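Local coordinates for protein trigger factor (Thermotoga maritima, PDB 2NSC) that probably acts as a ribosome-associated chaperone and peptidyl-prolyl cis-trans isomerase that keeps newly made proteins open, and is represented here by its ribosome-binding N-terminal domain, at residues L15-G20 / D72-T77; Y65-L70 / T90-K95. All coordinates share one frame; numbering follows the deposited sequence.

Interaction 1 of 2, residues L15-G20 / D72-T77; sequences LEYVFG and DLIPDT
Tyr17 turns its CG anti to its own carbonyl carbon (chi1 -74°), which carries the phenol off the strand toward Ile74 and Thr77, while Thr77 holds OG1 between its backbone N and carbonyl carbon (chi1 67°), within range of both the phenol and the carbonyl oxygen of Ile74. Tyr17 OH donates to Thr77 OG1 at 2.6 Å, and OG1 in turn donates to Ile74 O at 2.5 Å, in the carbonyl plane on a lone pair. Because the amide N of Thr77 also bonds to Ile74 O, two donors grip that oxygen, and the threonine hydroxyl relays the chain from the strand to the backbone of the short helical turn. A threonine suits the place, since a single hydroxyl can accept from one side of the contact and donate to the other. Ile74, beta-branched, lays both its branches over one face of the Tyr17 ring: CG1 sits 4.1 Å above the ring plane, and CG2 makes a CH-pi contact 4.1 Å from the centroid. With a leucine in place of Tyr17, Thr77 OG1 would probably lose its phenol donor and Ile74 the flat surface it rests on. Further along, Phe19 meets Leu73 CD1 through CE1 at 3.9 Å and turns its edge to Ile74 CG1, its ring continuing the apolar contact begun by Tyr17 and Ile74. Leu78 and Val3 also touch Tyr17, and Met1 reaches both Phe19 and Leu73. The contact packs strand 12-18 of a beta-hairpin against a short, weakly bonded helical turn around 74-77 in the trigger factor N-terminal domain.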
ATOM      1  N   LEU A  15       0.077   1.014  17.035  1.00 18.76           N
ATOM      2  CA  LEU A  15       0.387   2.188  16.249  1.00 18.92           C
ATOM      3  C   LEU A  15      -0.271   2.023  14.906  1.00 18.74           C
ATOM      4  O   LEU A  15      -0.216   0.937  14.327  1.00 18.85           O
ATOM      5  CB  LEU A  15       1.898   2.319  16.050  1.00 18.83           C
ATOM      6  CG  LEU A  15       2.802   2.412  17.293  1.00 19.51           C
ATOM      7  CD1 LEU A  15       4.258   2.364  16.846  1.00 20.69           C
ATOM      8  CD2 LEU A  15       2.538   3.692  18.059  1.00 15.69           C
ATOM      9  N   GLU A  16      -0.883   3.098  14.425  1.00 18.43           N
ATOM     10  CA  GLU A  16      -1.505   3.123  13.123  1.00 18.84           C
ATOM     11  C   GLU A  16      -0.736   4.050  12.193  1.00 18.85           C
ATOM     12  O   GLU A  16      -0.678   5.273  12.427  1.00 18.99           O
ATOM     13  CB  GLU A  16      -2.935   3.619  13.250  1.00 19.21           C
ATOM     14  CG  GLU A  16      -3.654   3.708  11.923  1.00 21.13           C
ATOM     15  CD  GLU A  16      -5.089   4.103  12.109  1.00 27.12           C
ATOM     16  OE1 GLU A  16      -5.329   5.297  12.404  1.00 28.96           O
ATOM     17  OE2 GLU A  16      -5.979   3.220  11.970  1.00 29.77           O
ATOM     18  N   TYR A  17      -0.155   3.465  11.145  1.00 18.46           N
ATOM     19  CA  TYR A  17       0.617   4.203  10.143  1.00 18.12           C
ATOM     20  C   TYR A  17      -0.293   4.530   8.974  1.00 18.59           C
ATOM     21  O   TYR A  17      -0.910   3.643   8.416  1.00 19.02           O
ATOM     22  CB  TYR A  17       1.809   3.363   9.658  1.00 17.61           C
ATOM     23  CG  TYR A  17       2.934   3.263  10.657  1.00 18.33           C
ATOM     24  CD1 TYR A  17       4.078   4.060  10.514  1.00 20.97           C
ATOM     25  CD2 TYR A  17       2.850   2.413  11.768  1.00 17.32           C
ATOM     26  CE1 TYR A  17       5.140   3.995  11.438  1.00 20.45           C
ATOM     27  CE2 TYR A  17       3.899   2.336  12.719  1.00 18.29           C
ATOM     28  CZ  TYR A  17       5.041   3.133  12.540  1.00 20.00           C
ATOM     29  OH  TYR A  17       6.083   3.080  13.420  1.00 18.94           O
ATOM     30  N   VAL A  18      -0.382   5.808   8.622  1.00 18.61           N
ATOM     31  CA  VAL A  18      -1.140   6.272   7.456  1.00 18.66           C
ATOM     32  C   VAL A  18      -0.137   6.831   6.443  1.00 18.93           C
ATOM     33  O   VAL A  18       0.652   7.729   6.763  1.00 18.53           O
ATOM     34  CB  VAL A  18      -2.160   7.364   7.857  1.00 18.77           C
ATOM     35  CG1 VAL A  18      -2.889   7.933   6.627  1.00 18.46           C
ATOM     36  CG2 VAL A  18      -3.172   6.805   8.863  1.00 19.15           C
ATOM     37  N   PHE A  19      -0.179   6.296   5.229  1.00 19.03           N
ATOM     38  CA  PHE A  19       0.810   6.606   4.216  1.00 19.02           C
ATOM     39  C   PHE A  19       0.255   7.605   3.212  1.00 20.20           C
ATOM     40  O   PHE A  19      -0.911   7.521   2.822  1.00 19.82           O
ATOM     41  CB  PHE A  19       1.287   5.330   3.510  1.00 17.58           C
ATOM     42  CG  PHE A  19       1.884   4.316   4.443  1.00 16.94           C
ATOM     43  CD1 PHE A  19       3.219   4.394   4.809  1.00 15.31           C
ATOM     44  CD2 PHE A  19       1.097   3.303   5.000  1.00 13.78           C
ATOM     45  CE1 PHE A  19       3.776   3.455   5.697  1.00 14.79           C
ATOM     46  CE2 PHE A  19       1.646   2.368   5.868  1.00 15.92           C
ATOM     47  CZ  PHE A  19       2.994   2.449   6.234  1.00 14.12           C
ATOM     48  N   GLY A  20       1.114   8.538   2.799  1.00 20.97           N
ATOM     49  CA  GLY A  20       0.736   9.587   1.874  1.00 22.66           C
ATOM     50  C   GLY A  20       0.877   9.166   0.423  1.00 23.44           C
ATOM     51  O   GLY A  20       1.424   8.106   0.131  1.00 23.36           O
ATOM     52  N   ASP A  72       7.461  -2.065   4.740  1.00 33.67           N
ATOM     53  CA  ASP A  72       8.920  -1.961   4.880  1.00 33.91           C
ATOM     54  C   ASP A  72       9.411  -0.582   5.325  1.00 32.99           C
ATOM     55  O   ASP A  72      10.611  -0.372   5.477  1.00 32.57           O
ATOM     56  CB  ASP A  72       9.631  -2.324   3.557  1.00 34.93           C
ATOM     57  CG  ASP A  72       9.452  -3.788   3.156  1.00 37.20           C
ATOM     58  OD1 ASP A  72       8.989  -4.606   3.993  1.00 40.85           O
ATOM     59  OD2 ASP A  72       9.804  -4.124   1.995  1.00 40.32           O
ATOM     60  N   LEU A  73       8.499   0.367   5.493  1.00 31.59           N
ATOM     61  CA  LEU A  73       8.898   1.692   5.932  1.00 30.54           C
ATOM     62  C   LEU A  73       8.878   1.746   7.447  1.00 30.19           C
ATOM     63  O   LEU A  73       9.512   2.609   8.062  1.00 30.08           O
ATOM     64  CB  LEU A  73       7.969   2.762   5.361  1.00 30.24           C
ATOM     65  CG  LEU A  73       8.039   3.040   3.860  1.00 30.01           C
ATOM     66  CD1 LEU A  73       6.962   4.028   3.467  1.00 27.53           C
ATOM     67  CD2 LEU A  73       9.447   3.542   3.434  1.00 30.59           C
ATOM     68  N   ILE A  74       8.157   0.801   8.033  1.00 29.89           N
ATOM     69  CA  ILE A  74       7.841   0.837   9.445  1.00 29.81           C
ATOM     70  C   ILE A  74       9.063   0.639  10.352  1.00 30.48           C
ATOM     71  O   ILE A  74       9.353   1.524  11.140  1.00 30.32           O
ATOM     72  CB  ILE A  74       6.681  -0.099   9.804  1.00 29.45           C
ATOM     73  CG1 ILE A  74       5.436   0.323   9.010  1.00 28.41           C
ATOM     74  CG2 ILE A  74       6.422  -0.067  11.339  1.00 28.58           C
ATOM     75  CD1 ILE A  74       4.223  -0.544   9.242  1.00 25.11           C
ATOM     76  N   PRO A  75       9.796  -0.499  10.218  1.00 30.98           N
ATOM     77  CA  PRO A  75      10.932  -0.768  11.106  1.00 31.61           C
ATOM     78  C   PRO A  75      11.866   0.408  11.339  1.00 31.68           C
ATOM     79  O   PRO A  75      12.341   0.609  12.457  1.00 32.03           O
ATOM     80  CB  PRO A  75      11.666  -1.908  10.389  1.00 31.76           C
ATOM     81  CG  PRO A  75      10.548  -2.677   9.756  1.00 31.66           C
ATOM     82  CD  PRO A  75       9.611  -1.601   9.251  1.00 31.00           C
ATOM     83  N   ASP A  76      12.109   1.196  10.306  1.00 31.90           N
ATOM     84  CA  ASP A  76      13.031   2.306  10.418  1.00 32.07           C
ATOM     85  C   ASP A  76      12.492   3.402  11.345  1.00 31.57           C
ATOM     86  O   ASP A  76      13.276   4.123  11.993  1.00 31.59           O
ATOM     87  CB  ASP A  76      13.329   2.863   9.032  1.00 33.20           C
ATOM     88  CG  ASP A  76      14.527   3.768   9.024  1.00 35.81           C
ATOM     89  OD1 ASP A  76      14.372   4.933   9.453  1.00 40.50           O
ATOM     90  OD2 ASP A  76      15.618   3.317   8.602  1.00 37.30           O
ATOM     91  N   THR A  77      11.164   3.525  11.411  1.00 30.06           N
ATOM     92  CA  THR A  77      10.520   4.510  12.287  1.00 28.80           C
ATOM     93  C   THR A  77      10.587   4.099  13.757  1.00 28.60           C
ATOM     94  O   THR A  77      10.304   4.906  14.656  1.00 28.14           O
ATOM     95  CB  THR A  77       9.046   4.746  11.900  1.00 28.82           C
ATOM     96  OG1 THR A  77       8.298   3.556  12.149  1.00 27.90           O
ATOM     97  CG2 THR A  77       8.931   5.108  10.445  1.00 28.40           C
TER

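Interaction 2 of 2, residues Y65-L70 / T90-K95; sequences YTLDFL and TERELK
Leu67 on helix 62-71 lies opposite Leu94 in an extended run of chain without regular strand structure, their CA atoms 7.2 Å apart, close enough for side chains to fill the gap directly. Leu67 points at that run and works with all its carbons. Its CB lies 3.6 Å above the guanidinium plane of Arg92, over the centre, while CD1 packs on Leu94 CB at 4.0 Å and CD2 on the backbone oxygen of Glu93. Leucine fits because its forked end can straddle two residues of the extended chain. Leu94 sends CG anti to its backbone N (chi1 -168°), bringing CD1 to 3.8 Å from CG2 of Thr66, whose side chain it crosses at about a right angle. Thr66 turns its methyl to the leucine, while its buried hydroxyl is satisfied by Phe62 O. Arg92 bends at chi3, and its NH1 then donates to Asp68 OD1 at 3.0 Å in a salt bridge. NH1 comes to OD1 on the anti side, 29° out of the carboxylate plane, and the guanidinium plane stands 52° from it: a single slanted bond, not a flat two-pronged one. A second salt bridge joins Arg92 NH2 to Glu64, one helical turn before Asp68. The long arginine thus spans two acids on one helix flank while its face rests on Leu67, and these neighbouring carboxylates would probably stabilise its positive charge. Here Leu67 and the methyl of Thr66, flanked on one side by Glu64 and Asp68, pack helix 62-71 against the irregular extended segment 90-95 in the ribosome-binding N-terminal domain of trigger factor.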
ATOM      1  N   TYR A  65       0.855  -6.314  -2.866  1.00 20.38           N
ATOM      2  CA  TYR A  65       2.286  -6.071  -3.070  1.00 19.90           C
ATOM      3  C   TYR A  65       2.650  -4.646  -2.687  1.00 19.23           C
ATOM      4  O   TYR A  65       3.684  -4.401  -2.053  1.00 18.65           O
ATOM      5  CB  TYR A  65       2.694  -6.383  -4.521  1.00 20.09           C
ATOM      6  CG  TYR A  65       2.847  -7.870  -4.807  1.00 19.92           C
ATOM      7  CD1 TYR A  65       3.877  -8.616  -4.200  1.00 19.75           C
ATOM      8  CD2 TYR A  65       1.952  -8.546  -5.664  1.00 20.28           C
ATOM      9  CE1 TYR A  65       4.040 -10.000  -4.451  1.00 18.97           C
ATOM     10  CE2 TYR A  65       2.103  -9.956  -5.909  1.00 19.75           C
ATOM     11  CZ  TYR A  65       3.154 -10.660  -5.301  1.00 19.24           C
ATOM     12  OH  TYR A  65       3.337 -12.015  -5.524  1.00 19.63           O
ATOM     13  N   THR A  66       1.780  -3.705  -3.054  1.00 18.73           N
ATOM     14  CA  THR A  66       1.965  -2.313  -2.644  1.00 18.81           C
ATOM     15  C   THR A  66       2.020  -2.185  -1.124  1.00 18.75           C
ATOM     16  O   THR A  66       2.907  -1.521  -0.588  1.00 18.88           O
ATOM     17  CB  THR A  66       0.913  -1.364  -3.257  1.00 18.64           C
ATOM     18  OG1 THR A  66       0.963  -1.473  -4.687  1.00 19.53           O
ATOM     19  CG2 THR A  66       1.212   0.082  -2.883  1.00 18.67           C
ATOM     20  N   LEU A  67       1.104  -2.846  -0.428  1.00 18.50           N
ATOM     21  CA  LEU A  67       1.090  -2.786   1.016  1.00 18.50           C
ATOM     22  C   LEU A  67       2.310  -3.471   1.618  1.00 18.71           C
ATOM     23  O   LEU A  67       2.834  -2.995   2.624  1.00 19.66           O
ATOM     24  CB  LEU A  67      -0.202  -3.389   1.560  1.00 18.31           C
ATOM     25  CG  LEU A  67      -1.419  -2.487   1.463  1.00 17.96           C
ATOM     26  CD1 LEU A  67      -2.692  -3.339   1.492  1.00 17.31           C
ATOM     27  CD2 LEU A  67      -1.409  -1.427   2.574  1.00 15.71           C
ATOM     28  N   ASP A  68       2.774  -4.572   1.012  1.00 18.81           N
ATOM     29  CA  ASP A  68       4.012  -5.251   1.473  1.00 18.46           C
ATOM     30  C   ASP A  68       5.171  -4.265   1.543  1.00 18.71           C
ATOM     31  O   ASP A  68       5.887  -4.211   2.526  1.00 18.05           O
ATOM     32  CB  ASP A  68       4.434  -6.381   0.527  1.00 17.76           C
ATOM     33  CG  ASP A  68       3.600  -7.642   0.695  1.00 20.37           C
ATOM     34  OD1 ASP A  68       2.958  -7.812   1.757  1.00 22.07           O
ATOM     35  OD2 ASP A  68       3.584  -8.469  -0.244  1.00 19.97           O
ATOM     36  N   PHE A  69       5.359  -3.499   0.469  1.00 18.77           N
ATOM     37  CA  PHE A  69       6.448  -2.542   0.435  1.00 19.58           C
ATOM     38  C   PHE A  69       6.228  -1.328   1.345  1.00 20.29           C
ATOM     39  O   PHE A  69       7.193  -0.762   1.864  1.00 20.71           O
ATOM     40  CB  PHE A  69       6.804  -2.161  -1.005  1.00 19.13           C
ATOM     41  CG  PHE A  69       7.568  -3.243  -1.728  1.00 18.74           C
ATOM     42  CD1 PHE A  69       8.913  -3.473  -1.428  1.00 18.73           C
ATOM     43  CD2 PHE A  69       6.927  -4.067  -2.663  1.00 16.05           C
ATOM     44  CE1 PHE A  69       9.619  -4.495  -2.078  1.00 19.87           C
ATOM     45  CE2 PHE A  69       7.608  -5.079  -3.306  1.00 15.80           C
ATOM     46  CZ  PHE A  69       8.951  -5.308  -3.018  1.00 19.04           C
ATOM     47  N   LEU A  70       4.977  -0.933   1.560  1.00 21.02           N
ATOM     48  CA  LEU A  70       4.721   0.121   2.530  1.00 23.04           C
ATOM     49  C   LEU A  70       5.130  -0.351   3.925  1.00 25.25           C
ATOM     50  O   LEU A  70       5.733   0.404   4.677  1.00 25.06           O
ATOM     51  CB  LEU A  70       3.265   0.581   2.515  1.00 21.90           C
ATOM     52  CG  LEU A  70       2.795   1.463   1.354  1.00 20.81           C
ATOM     53  CD1 LEU A  70       1.305   1.633   1.502  1.00 18.02           C
ATOM     54  CD2 LEU A  70       3.505   2.839   1.327  1.00 18.18           C
ATOM     55  N   THR A  90      -1.493  -6.098  12.448  1.00 20.38           N
ATOM     56  CA  THR A  90      -2.829  -6.531  12.850  1.00 20.42           C
ATOM     57  C   THR A  90      -3.929  -6.048  11.892  1.00 20.14           C
ATOM     58  O   THR A  90      -5.071  -6.517  11.951  1.00 19.94           O
ATOM     59  CB  THR A  90      -3.142  -6.099  14.298  1.00 20.15           C
ATOM     60  OG1 THR A  90      -2.989  -4.678  14.403  1.00 21.24           O
ATOM     61  CG2 THR A  90      -2.167  -6.825  15.310  1.00 20.42           C
ATOM     62  N   GLU A  91      -3.578  -5.118  11.008  1.00 19.59           N
ATOM     63  CA  GLU A  91      -4.506  -4.615  10.011  1.00 19.59           C
ATOM     64  C   GLU A  91      -3.764  -3.961   8.841  1.00 19.49           C
ATOM     65  O   GLU A  91      -2.772  -3.270   9.050  1.00 18.51           O
ATOM     66  CB  GLU A  91      -5.442  -3.590  10.643  1.00 19.43           C
ATOM     67  CG  GLU A  91      -6.582  -3.145   9.749  1.00 21.09           C
ATOM     68  CD  GLU A  91      -7.660  -2.379  10.510  1.00 23.92           C
ATOM     69  OE1 GLU A  91      -7.306  -1.495  11.327  1.00 23.04           O
ATOM     70  OE2 GLU A  91      -8.860  -2.661  10.281  1.00 24.20           O
ATOM     71  N   ARG A  92      -4.284  -4.166   7.631  1.00 19.95           N
ATOM     72  CA  ARG A  92      -3.796  -3.514   6.398  1.00 21.10           C
ATOM     73  C   ARG A  92      -4.972  -3.031   5.590  1.00 21.38           C
ATOM     74  O   ARG A  92      -6.018  -3.684   5.556  1.00 21.52           O
ATOM     75  CB  ARG A  92      -3.009  -4.499   5.537  1.00 21.50           C
ATOM     76  CG  ARG A  92      -1.549  -4.644   5.955  1.00 23.65           C
ATOM     77  CD  ARG A  92      -0.926  -6.008   5.549  1.00 26.90           C
ATOM     78  NE  ARG A  92      -1.195  -6.431   4.172  1.00 26.81           N
ATOM     79  CZ  ARG A  92      -0.252  -6.635   3.257  1.00 26.21           C
ATOM     80  NH1 ARG A  92       1.023  -6.443   3.573  1.00 26.99           N
ATOM     81  NH2 ARG A  92      -0.582  -7.031   2.030  1.00 24.29           N
ATOM     82  N   GLU A  93      -4.797  -1.907   4.903  1.00 21.52           N
ATOM     83  CA  GLU A  93      -5.862  -1.346   4.091  1.00 22.23           C
ATOM     84  C   GLU A  93      -5.285  -0.401   3.036  1.00 21.10           C
ATOM     85  O   GLU A  93      -4.465   0.449   3.350  1.00 20.67           O
ATOM     86  CB  GLU A  93      -6.843  -0.601   5.013  1.00 21.98           C
ATOM     87  CG  GLU A  93      -8.051   0.038   4.329  1.00 24.90           C
ATOM     88  CD  GLU A  93      -8.807   0.964   5.294  1.00 26.41           C
ATOM     89  OE1 GLU A  93      -8.460   2.174   5.388  1.00 30.01           O
ATOM     90  OE2 GLU A  93      -9.733   0.468   5.988  1.00 31.96           O
ATOM     91  N   LEU A  94      -5.695  -0.570   1.786  1.00 20.74           N
ATOM     92  CA  LEU A  94      -5.404   0.410   0.744  1.00 20.56           C
ATOM     93  C   LEU A  94      -6.698   0.757  -0.001  1.00 20.95           C
ATOM     94  O   LEU A  94      -7.408  -0.138  -0.437  1.00 20.62           O
ATOM     95  CB  LEU A  94      -4.345  -0.112  -0.225  1.00 19.13           C
ATOM     96  CG  LEU A  94      -3.740   0.925  -1.188  1.00 19.29           C
ATOM     97  CD1 LEU A  94      -2.333   0.558  -1.543  1.00 16.64           C
ATOM     98  CD2 LEU A  94      -4.548   1.078  -2.446  1.00 17.63           C
ATOM     99  N   LYS A  95      -7.001   2.053  -0.128  1.00 21.93           N
ATOM    100  CA  LYS A  95      -8.176   2.523  -0.896  1.00 23.09           C
ATOM    101  C   LYS A  95      -7.697   3.339  -2.091  1.00 23.17           C
ATOM    102  O   LYS A  95      -7.015   4.364  -1.921  1.00 22.54           O
ATOM    103  CB  LYS A  95      -9.090   3.415  -0.047  1.00 23.67           C
ATOM    104  CG  LYS A  95      -9.543   2.835   1.296  1.00 26.86           C
ATOM    105  CD  LYS A  95     -10.353   1.586   1.085  1.00 32.39           C
ATOM    106  CE  LYS A  95     -10.843   1.004   2.394  1.00 35.35           C
ATOM    107  NZ  LYS A  95     -11.482  -0.314   2.124  1.00 38.00           N
TER

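How the interactions relate
From the N terminus, the chain runs through the hairpin of strands 2-9 and 12-18, enters helix 21-36, and passes helix 51-58 before reaching helix 62-71. Interaction 1 closes a loop of 51 residues, mostly helical, by returning 72-77 to the end of the second hairpin strand. Interaction 2 closes a shorter one of 19 residues, from helix 62-71 to the extended run 90-95. The segments alternate, so the two loops cross: helix 62-71, which serves interaction 2, is followed directly by 74-77, which serves interaction 1. The contacts touch where Phe19 CZ lies 3.8 Å from Leu70 O, and together they tie the hairpin, helix 62-71, the turn at 74-77 and segment 90-95 to one another.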